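Local coordinates for protein chorismate synthase (Campylobacter jejuni, PDB 1SQ1) that probably catalyses the last step of chorismate biosynthesis, an FMNH2-dependent elimination of phosphate from 5-enolpyruvylshikimate-3-phosphate, working as a homotetramer, at residues V32-E36 with E37-N41; S66-E70 with G71-G75; A139-L142 with R143-I147. All blocks are in the same frame, centred on the assembly; numbering follows the deposited sequence.

Contact 1: V32-E36 with E37-N41; sequences VKFDE and EFLQN
Asp35 OD2 draws together two amides of the first turn of the helix that follows it. Phe38 N donates to Asp35 OD2 over 3.1 Å in a nearly straight bond (166° at the hydrogen), arriving from well above the carboxylate plane; Glu37 N adds a second, more bent bond, though its position in the model is less certain. Asp35 is therefore the N-cap. Its CG stands trans to the backbone N (chi1 -179°), which swings the carboxylate forward against the opening turn, with OD1 lying beside Phe38 CB. From the loop side Lys33 NZ makes a long salt bridge to Asp35 OD2, at 3.6 Å. The lysine and the helix N-terminus probably both favour the charged form of Asp35, whereas Glu37 OE1, 4.5 Å from Asp35 OD2, would oppose it mildly.

The backbone takes up the helical pattern at once: Leu39 N donates to Asp35 O at 3.3 Å, in the carbonyl plane, and Gln40 N reaches Glu36 O at 3.2 Å from above that carbonyl's plane. Just ahead, the chain bends in an inverse gamma turn centred on Asp35, closed by a weak bond from Glu36 N to Phe34 O. On the inner side Leu39 CD2 approaches Phe34 CZ at 4.3 Å, obliquely to the ring, while the stem of Glu36 runs alongside Leu39 in the same direction, Glu36 CG to Leu39 CD2 4.1 Å.

Gln40 turns its amide to the backbone of Asp60 and Ala62. Phe34, Phe38 and Leu39 rest on helix 128-143, and Phe34, Glu36 and Leu39 also meet strand 62-64, so the start of helix 36-45 packs against both that helix and the outermost strand, within this chain, of the N-terminal antiparallel sheet.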
loop_
_atom_site.group_PDB
_atom_site.type_symbol
_atom_site.label_atom_id
_atom_site.label_comp_id
_atom_site.label_asym_id
_atom_site.label_seq_id
_atom_site.Cartn_x
_atom_site.Cartn_y
_atom_site.Cartn_z
ATOM N N VAL A 32 -20.044 -0.225 16.474
ATOM C CA VAL A 32 -19.565 0.999 17.110
ATOM C C VAL A 32 -20.723 1.989 17.132
ATOM O O VAL A 32 -21.347 2.276 16.099
ATOM C CB VAL A 32 -18.337 1.634 16.379
ATOM C CG1 VAL A 32 -18.016 2.991 16.999
ATOM C CG2 VAL A 32 -17.105 0.734 16.528
ATOM N N LYS A 33 -21.020 2.479 18.331
ATOM C CA LYS A 33 -22.110 3.416 18.525
ATOM C C LYS A 33 -21.837 4.625 17.632
ATOM O O LYS A 33 -20.911 5.395 17.868
ATOM C CB LYS A 33 -22.183 3.811 20.009
ATOM C CG LYS A 33 -23.452 4.556 20.412
ATOM C CD LYS A 33 -23.321 6.052 20.140
ATOM C CE LYS A 33 -24.686 6.744 19.936
ATOM N NZ LYS A 33 -24.544 8.248 19.796
ATOM N N PHE A 34 -22.634 4.778 16.583
ATOM C CA PHE A 34 -22.440 5.891 15.672
ATOM C C PHE A 34 -23.216 7.131 16.112
ATOM O O PHE A 34 -24.428 7.230 15.912
ATOM C CB PHE A 34 -22.838 5.474 14.253
ATOM C CG PHE A 34 -22.409 6.446 13.193
ATOM C CD1 PHE A 34 -23.253 7.476 12.790
ATOM C CD2 PHE A 34 -21.149 6.339 12.603
ATOM C CE1 PHE A 34 -22.857 8.382 11.811
ATOM C CE2 PHE A 34 -20.739 7.240 11.623
ATOM C CZ PHE A 34 -21.598 8.265 11.225
ATOM N N ASP A 35 -22.503 8.073 16.720
ATOM C CA ASP A 35 -23.096 9.315 17.197
ATOM C C ASP A 35 -23.123 10.337 16.071
ATOM O O ASP A 35 -22.247 11.202 15.994
ATOM C CB ASP A 35 -22.279 9.864 18.369
ATOM C CG ASP A 35 -22.852 11.148 18.933
ATOM O OD1 ASP A 35 -22.223 11.720 19.851
ATOM O OD2 ASP A 35 -23.927 11.583 18.466
ATOM N N GLU A 36 -24.135 10.242 15.209
ATOM C CA GLU A 36 -24.253 11.154 14.078
ATOM C C GLU A 36 -24.412 12.600 14.501
ATOM O O GLU A 36 -24.414 13.496 13.665
ATOM C CB GLU A 36 -25.419 10.754 13.177
ATOM C CG GLU A 36 -25.293 11.331 11.771
ATOM C CD GLU A 36 -26.270 10.712 10.779
ATOM O OE1 GLU A 36 -26.394 9.462 10.751
ATOM O OE2 GLU A 36 -26.898 11.476 10.009
ATOM N N GLU A 37 -24.544 12.826 15.800
ATOM C CA GLU A 37 -24.689 14.176 16.319
ATOM C C GLU A 37 -23.297 14.751 16.471
ATOM O O GLU A 37 -22.994 15.822 15.949
ATOM C CB GLU A 37 -25.405 14.155 17.671
ATOM C CG GLU A 37 -25.763 15.539 18.188
ATOM C CD GLU A 37 -26.648 15.511 19.425
ATOM O OE1 GLU A 37 -26.211 14.958 20.463
ATOM O OE2 GLU A 37 -27.778 16.051 19.353
ATOM N N PHE A 38 -22.454 14.020 17.194
ATOM C CA PHE A 38 -21.071 14.420 17.417
ATOM C C PHE A 38 -20.415 14.716 16.077
ATOM O O PHE A 38 -19.501 15.537 15.989
ATOM C CB PHE A 38 -20.319 13.294 18.117
ATOM C CG PHE A 38 -18.838 13.499 18.180
ATOM C CD1 PHE A 38 -18.012 13.002 17.181
ATOM C CD2 PHE A 38 -18.269 14.203 19.238
ATOM C CE1 PHE A 38 -16.640 13.201 17.240
ATOM C CE2 PHE A 38 -16.898 14.408 19.309
ATOM C CZ PHE A 38 -16.080 13.910 18.310
ATOM N N LEU A 39 -20.879 14.032 15.036
ATOM C CA LEU A 39 -20.353 14.240 13.698
ATOM C C LEU A 39 -20.830 15.593 13.207
ATOM O O LEU A 39 -20.031 16.462 12.864
ATOM C CB LEU A 39 -20.859 13.160 12.746
ATOM C CG LEU A 39 -20.772 13.510 11.260
ATOM C CD1 LEU A 39 -19.323 13.481 10.800
ATOM C CD2 LEU A 39 -21.603 12.528 10.464
ATOM N N GLN A 40 -22.145 15.765 13.186
ATOM C CA GLN A 40 -22.728 17.006 12.716
ATOM C C GLN A 40 -22.220 18.216 13.489
ATOM O O GLN A 40 -22.061 19.290 12.919
ATOM C CB GLN A 40 -24.248 16.935 12.798
ATOM C CG GLN A 40 -24.933 18.086 12.099
ATOM C CD GLN A 40 -24.581 18.158 10.624
ATOM O OE1 GLN A 40 -24.870 17.233 9.861
ATOM N NE2 GLN A 40 -23.948 19.258 10.216
ATOM N N ASN A 41 -21.962 18.048 14.782
ATOM C CA ASN A 41 -21.466 19.163 15.583
ATOM C C ASN A 41 -20.047 19.543 15.220
ATOM O O ASN A 41 -19.721 20.721 15.114
ATOM C CB ASN A 41 -21.517 18.841 17.075
ATOM C CG ASN A 41 -22.919 18.860 17.619
ATOM O OD1 ASN A 41 -23.719 19.729 17.266
ATOM N ND2 ASN A 41 -23.227 17.912 18.497
#

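Contact 2: S66-E70 with G71-G75; sequences SGVFE and GYTTG. With SO4 (sulfate ion), chain C.
Gly67 and Thr74 face each other at the open end of a hairpin and share a sulfate ion, probably acquired from the crystallisation liquor. Thr74 OG1 donates to sulfate O4 at 2.8 Å, and Gly67 N adds a weak, bent bond to O1. A chi1 of 65° turns OG1 of Thr74 to the anion's side, where it also accepts from His76 N. Ser124 N of the third subunit, a residue predicted to bind FMN, binds the same ion, which thus sits between two chains.

Thr74 N gives a straight bond to Gly67 O (2.7 Å, 175°). The next rung is Phe69 N to Tyr72 O, 2.9 Å; the return bond from Tyr72 N to Phe69 O is weak. This is a two-residue beta hairpin closed by a type I' turn, with Glu70 and Gly71 at its corners, both at positive phi. Val68 and Thr73 form the non-hydrogen-bonded pair, Val68 CG1 meeting Thr73 CG2 at 4.1 Å on the face turned to Val32 and Phe34. Thr74 CG2 packs against Phe69 CB, 3.8 Å away; at the turn, Glu70 O lies at the edge of the Tyr72 ring, near its plane.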
loop_
_atom_site.group_PDB
_atom_site.type_symbol
_atom_site.label_atom_id
_atom_site.label_comp_id
_atom_site.label_asym_id
_atom_site.label_seq_id
_atom_site.Cartn_x
_atom_site.Cartn_y
_atom_site.Cartn_z
ATOM N N SER A 66 -23.701 5.090 4.224
ATOM C CA SER A 66 -23.592 3.655 4.491
ATOM C C SER A 66 -22.638 3.335 5.629
ATOM O O SER A 66 -22.173 4.226 6.339
ATOM C CB SER A 66 -23.089 2.938 3.243
ATOM O OG SER A 66 -21.801 3.411 2.891
ATOM N N GLY A 67 -22.342 2.049 5.784
ATOM C CA GLY A 67 -21.433 1.610 6.823
ATOM C C GLY A 67 -22.064 1.570 8.197
ATOM O O GLY A 67 -21.450 1.097 9.159
ATOM N N VAL A 68 -23.287 2.080 8.295
ATOM C CA VAL A 68 -24.009 2.094 9.559
ATOM C C VAL A 68 -25.453 1.654 9.374
ATOM O O VAL A 68 -26.074 1.918 8.341
ATOM C CB VAL A 68 -24.017 3.489 10.195
ATOM C CG1 VAL A 68 -22.616 3.873 10.620
ATOM C CG2 VAL A 68 -24.574 4.493 9.212
ATOM N N PHE A 69 -25.976 0.986 10.399
ATOM C CA PHE A 69 -27.341 0.474 10.402
ATOM C C PHE A 69 -27.848 0.309 11.840
ATOM O O PHE A 69 -27.254 -0.429 12.629
ATOM C CB PHE A 69 -27.388 -0.876 9.687
ATOM C CG PHE A 69 -28.696 -1.583 9.834
ATOM C CD1 PHE A 69 -28.737 -2.924 10.221
ATOM C CD2 PHE A 69 -29.893 -0.906 9.602
ATOM C CE1 PHE A 69 -29.950 -3.583 10.382
ATOM C CE2 PHE A 69 -31.111 -1.548 9.758
ATOM C CZ PHE A 69 -31.143 -2.895 10.148
ATOM N N GLU A 70 -28.950 0.984 12.166
ATOM C CA GLU A 70 -29.538 0.934 13.508
ATOM C C GLU A 70 -28.641 1.579 14.570
ATOM O O GLU A 70 -28.551 1.088 15.700
ATOM C CB GLU A 70 -29.834 -0.511 13.933
ATOM C CG GLU A 70 -31.028 -1.188 13.262
ATOM C CD GLU A 70 -31.250 -2.607 13.789
ATOM O OE1 GLU A 70 -30.305 -3.429 13.711
ATOM O OE2 GLU A 70 -32.369 -2.900 14.272
ATOM N N GLY A 71 -27.968 2.667 14.204
ATOM C CA GLY A 71 -27.104 3.365 15.148
ATOM C C GLY A 71 -25.709 2.802 15.362
ATOM O O GLY A 71 -24.894 3.412 16.055
ATOM N N TYR A 72 -25.428 1.643 14.774
ATOM C CA TYR A 72 -24.118 1.020 14.919
ATOM C C TYR A 72 -23.389 0.814 13.591
ATOM O O TYR A 72 -24.011 0.669 12.535
ATOM C CB TYR A 72 -24.254 -0.315 15.656
ATOM C CG TYR A 72 -24.486 -0.156 17.141
ATOM C CD1 TYR A 72 -25.645 0.447 17.627
ATOM C CD2 TYR A 72 -23.526 -0.574 18.061
ATOM C CE1 TYR A 72 -25.844 0.634 18.998
ATOM C CE2 TYR A 72 -23.711 -0.394 19.434
ATOM C CZ TYR A 72 -24.872 0.211 19.897
ATOM O OH TYR A 72 -25.062 0.392 21.250
ATOM N N THR A 73 -22.061 0.820 13.648
ATOM C CA THR A 73 -21.266 0.629 12.445
ATOM C C THR A 73 -21.360 -0.826 12.037
ATOM O O THR A 73 -21.300 -1.727 12.871
ATOM C CB THR A 73 -19.778 0.996 12.661
ATOM O OG1 THR A 73 -19.203 0.153 13.671
ATOM C CG2 THR A 73 -19.649 2.453 13.080
ATOM N N THR A 74 -21.507 -1.041 10.739
ATOM C CA THR A 74 -21.628 -2.373 10.184
ATOM C C THR A 74 -20.270 -3.026 9.977
ATOM O O THR A 74 -20.152 -4.249 9.949
ATOM C CB THR A 74 -22.361 -2.308 8.846
ATOM O OG1 THR A 74 -21.577 -1.569 7.900
ATOM C CG2 THR A 74 -23.696 -1.597 9.025
ATOM N N GLY A 75 -19.237 -2.200 9.848
ATOM C CA GLY A 75 -17.905 -2.722 9.626
ATOM C C GLY A 75 -17.526 -2.542 8.176
ATOM O O GLY A 75 -16.433 -2.907 7.768
HETATM S S SO4 C . -24.249 -0.942 4.885
HETATM O O1 SO4 C . -24.657 0.395 5.384
HETATM O O2 SO4 C . -25.292 -1.935 5.267
HETATM O O3 SO4 C . -24.113 -0.888 3.401
HETATM O O4 SO4 C . -22.947 -1.331 5.497
#

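Contact 3: A139-L142 with R143-I147; sequences AMLL and REFDI
The Phe145 ring presents its edge to the last turn of the helix: Leu141 O lies near the ring plane, 3.6 Å from Phe145 CD2, and Leu141 CD2 meets Phe145 CE2 at 4.2 Å, the two side chains running aslant to one another. Tyr359 of the second subunit joins the same ring in an edge-to-face stack, and Leu355 of that subunit packs on it too, so this helix end forms part of a subunit interface.

One carbonyl is central to the chain reversal. Leu142 O accepts from Phe145 N and from Ile147 N, each at 3.0 Å and from opposite faces of the carbonyl plane; the Ile147 bond is the straighter, 164° at the hydrogen. With Asp146 N bonded to Arg143 O at 2.7 Å and Asp146 at positive phi as the C-prime residue, this is a Schellman motif terminating helix 128-143, and it overlaps a type I turn from Arg143 to Asp146. One turn earlier Arg143 N still makes a regular helical bond to Ala139 O, at 2.8 Å.

The apolar contact that accompanies the motif bridges the reversal: CG of Leu142 stands trans to its carbonyl carbon (chi1 -76°), which carries Leu142 CD2 to within 3.9 Å of Ile147 CD1. Leu142 also touches Arg337 and Leu344 of helix 325-346, while Ile147 packs on Leu215 as the chain enters strand 148-156.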
loop_
_atom_site.group_PDB
_atom_site.type_symbol
_atom_site.label_atom_id
_atom_site.label_comp_id
_atom_site.label_asym_id
_atom_site.label_seq_id
_atom_site.Cartn_x
_atom_site.Cartn_y
_atom_site.Cartn_z
ATOM N N ALA A 139 -13.201 9.359 15.708
ATOM C CA ALA A 139 -13.233 9.652 17.143
ATOM C C ALA A 139 -14.215 8.708 17.831
ATOM O O ALA A 139 -14.048 8.380 19.004
ATOM C CB ALA A 139 -13.630 11.094 17.391
HETATM N N MSE A 140 -15.235 8.268 17.097
HETATM C CA MSE A 140 -16.204 7.348 17.651
HETATM C C MSE A 140 -15.508 6.070 18.100
HETATM O O MSE A 140 -15.815 5.539 19.158
HETATM C CB MSE A 140 -17.301 7.064 16.626
HETATM C CG MSE A 140 -18.243 8.245 16.413
HETATM SE SE MSE A 140 -19.361 8.090 14.839
HETATM C CE MSE A 140 -19.256 9.917 14.192
ATOM N N LEU A 141 -14.556 5.578 17.318
ATOM C CA LEU A 141 -13.827 4.369 17.708
ATOM C C LEU A 141 -12.861 4.686 18.846
ATOM O O LEU A 141 -12.572 3.831 19.670
ATOM C CB LEU A 141 -13.060 3.787 16.510
ATOM C CG LEU A 141 -12.185 2.527 16.638
ATOM C CD1 LEU A 141 -10.780 2.889 17.027
ATOM C CD2 LEU A 141 -12.795 1.573 17.644
ATOM N N LEU A 142 -12.374 5.924 18.888
ATOM C CA LEU A 142 -11.444 6.358 19.926
ATOM C C LEU A 142 -12.108 6.507 21.288
ATOM O O LEU A 142 -11.483 6.274 22.326
ATOM C CB LEU A 142 -10.793 7.685 19.532
ATOM C CG LEU A 142 -9.694 7.625 18.471
ATOM C CD1 LEU A 142 -9.140 9.019 18.237
ATOM C CD2 LEU A 142 -8.580 6.695 18.941
ATOM N N ARG A 143 -13.373 6.912 21.281
ATOM C CA ARG A 143 -14.127 7.078 22.518
ATOM C C ARG A 143 -14.242 5.721 23.209
ATOM O O ARG A 143 -14.149 5.636 24.431
ATOM C CB ARG A 143 -15.529 7.641 22.235
ATOM C CG ARG A 143 -16.319 7.979 23.499
ATOM C CD ARG A 143 -17.734 8.501 23.215
ATOM N NE ARG A 143 -18.471 8.805 24.449
ATOM C CZ ARG A 143 -18.356 9.934 25.153
ATOM N NH1 ARG A 143 -19.066 10.099 26.265
ATOM N NH2 ARG A 143 -17.550 10.909 24.743
ATOM N N GLU A 144 -14.422 4.659 22.428
ATOM C CA GLU A 144 -14.550 3.324 22.999
ATOM C C GLU A 144 -13.337 2.940 23.834
ATOM O O GLU A 144 -13.411 1.998 24.611
ATOM C CB GLU A 144 -14.760 2.282 21.900
ATOM C CG GLU A 144 -16.005 2.521 21.049
ATOM C CD GLU A 144 -17.308 2.278 21.798
ATOM O OE1 GLU A 144 -18.383 2.577 21.229
ATOM O OE2 GLU A 144 -17.260 1.778 22.943
ATOM N N PHE A 145 -12.228 3.662 23.680
ATOM C CA PHE A 145 -11.008 3.376 24.442
ATOM C C PHE A 145 -10.649 4.575 25.303
ATOM O O PHE A 145 -9.554 4.657 25.873
ATOM C CB PHE A 145 -9.840 3.060 23.506
ATOM C CG PHE A 145 -9.953 1.729 22.823
ATOM C CD1 PHE A 145 -9.108 0.682 23.173
ATOM C CD2 PHE A 145 -10.909 1.517 21.834
ATOM C CE1 PHE A 145 -9.216 -0.554 22.555
ATOM C CE2 PHE A 145 -11.026 0.288 21.213
ATOM C CZ PHE A 145 -10.180 -0.752 21.569
ATOM N N ASP A 146 -11.596 5.500 25.389
ATOM C CA ASP A 146 -11.443 6.732 26.152
ATOM C C ASP A 146 -10.201 7.513 25.815
ATOM O O ASP A 146 -9.450 7.942 26.698
ATOM C CB ASP A 146 -11.507 6.471 27.657
ATOM C CG ASP A 146 -12.931 6.475 28.171
ATOM O OD1 ASP A 146 -13.653 7.452 27.840
ATOM O OD2 ASP A 146 -13.326 5.526 28.895
ATOM N N ILE A 147 -10.000 7.686 24.513
ATOM C CA ILE A 147 -8.881 8.446 23.990
ATOM C C ILE A 147 -9.523 9.748 23.526
ATOM O O ILE A 147 -10.443 9.755 22.702
ATOM C CB ILE A 147 -8.201 7.703 22.817
ATOM C CG1 ILE A 147 -7.578 6.405 23.335
ATOM C CG2 ILE A 147 -7.118 8.575 22.203
ATOM C CD1 ILE A 147 -6.890 5.560 22.276
#

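Overall arrangement
The three contacts are local, each within a single continuous piece of chain, and they start, turn and stop its elements. Contact 1 begins a helix through a carboxylate side-chain cap; contact 3 ends another with backbone bonds and apolar packing. Contact 2 is the most exposed around its turn and lies farthest from the chain centre, about 24 Å between centres, against about 13 Å for contact 3. Contact 1 links the others: its loop bonds through the backbone to the hairpin of contact 2, while its aromatic and leucine side chains lean on the helix of contact 3. Contacts 2 and 3 do not touch, and each approaches a different neighbouring subunit.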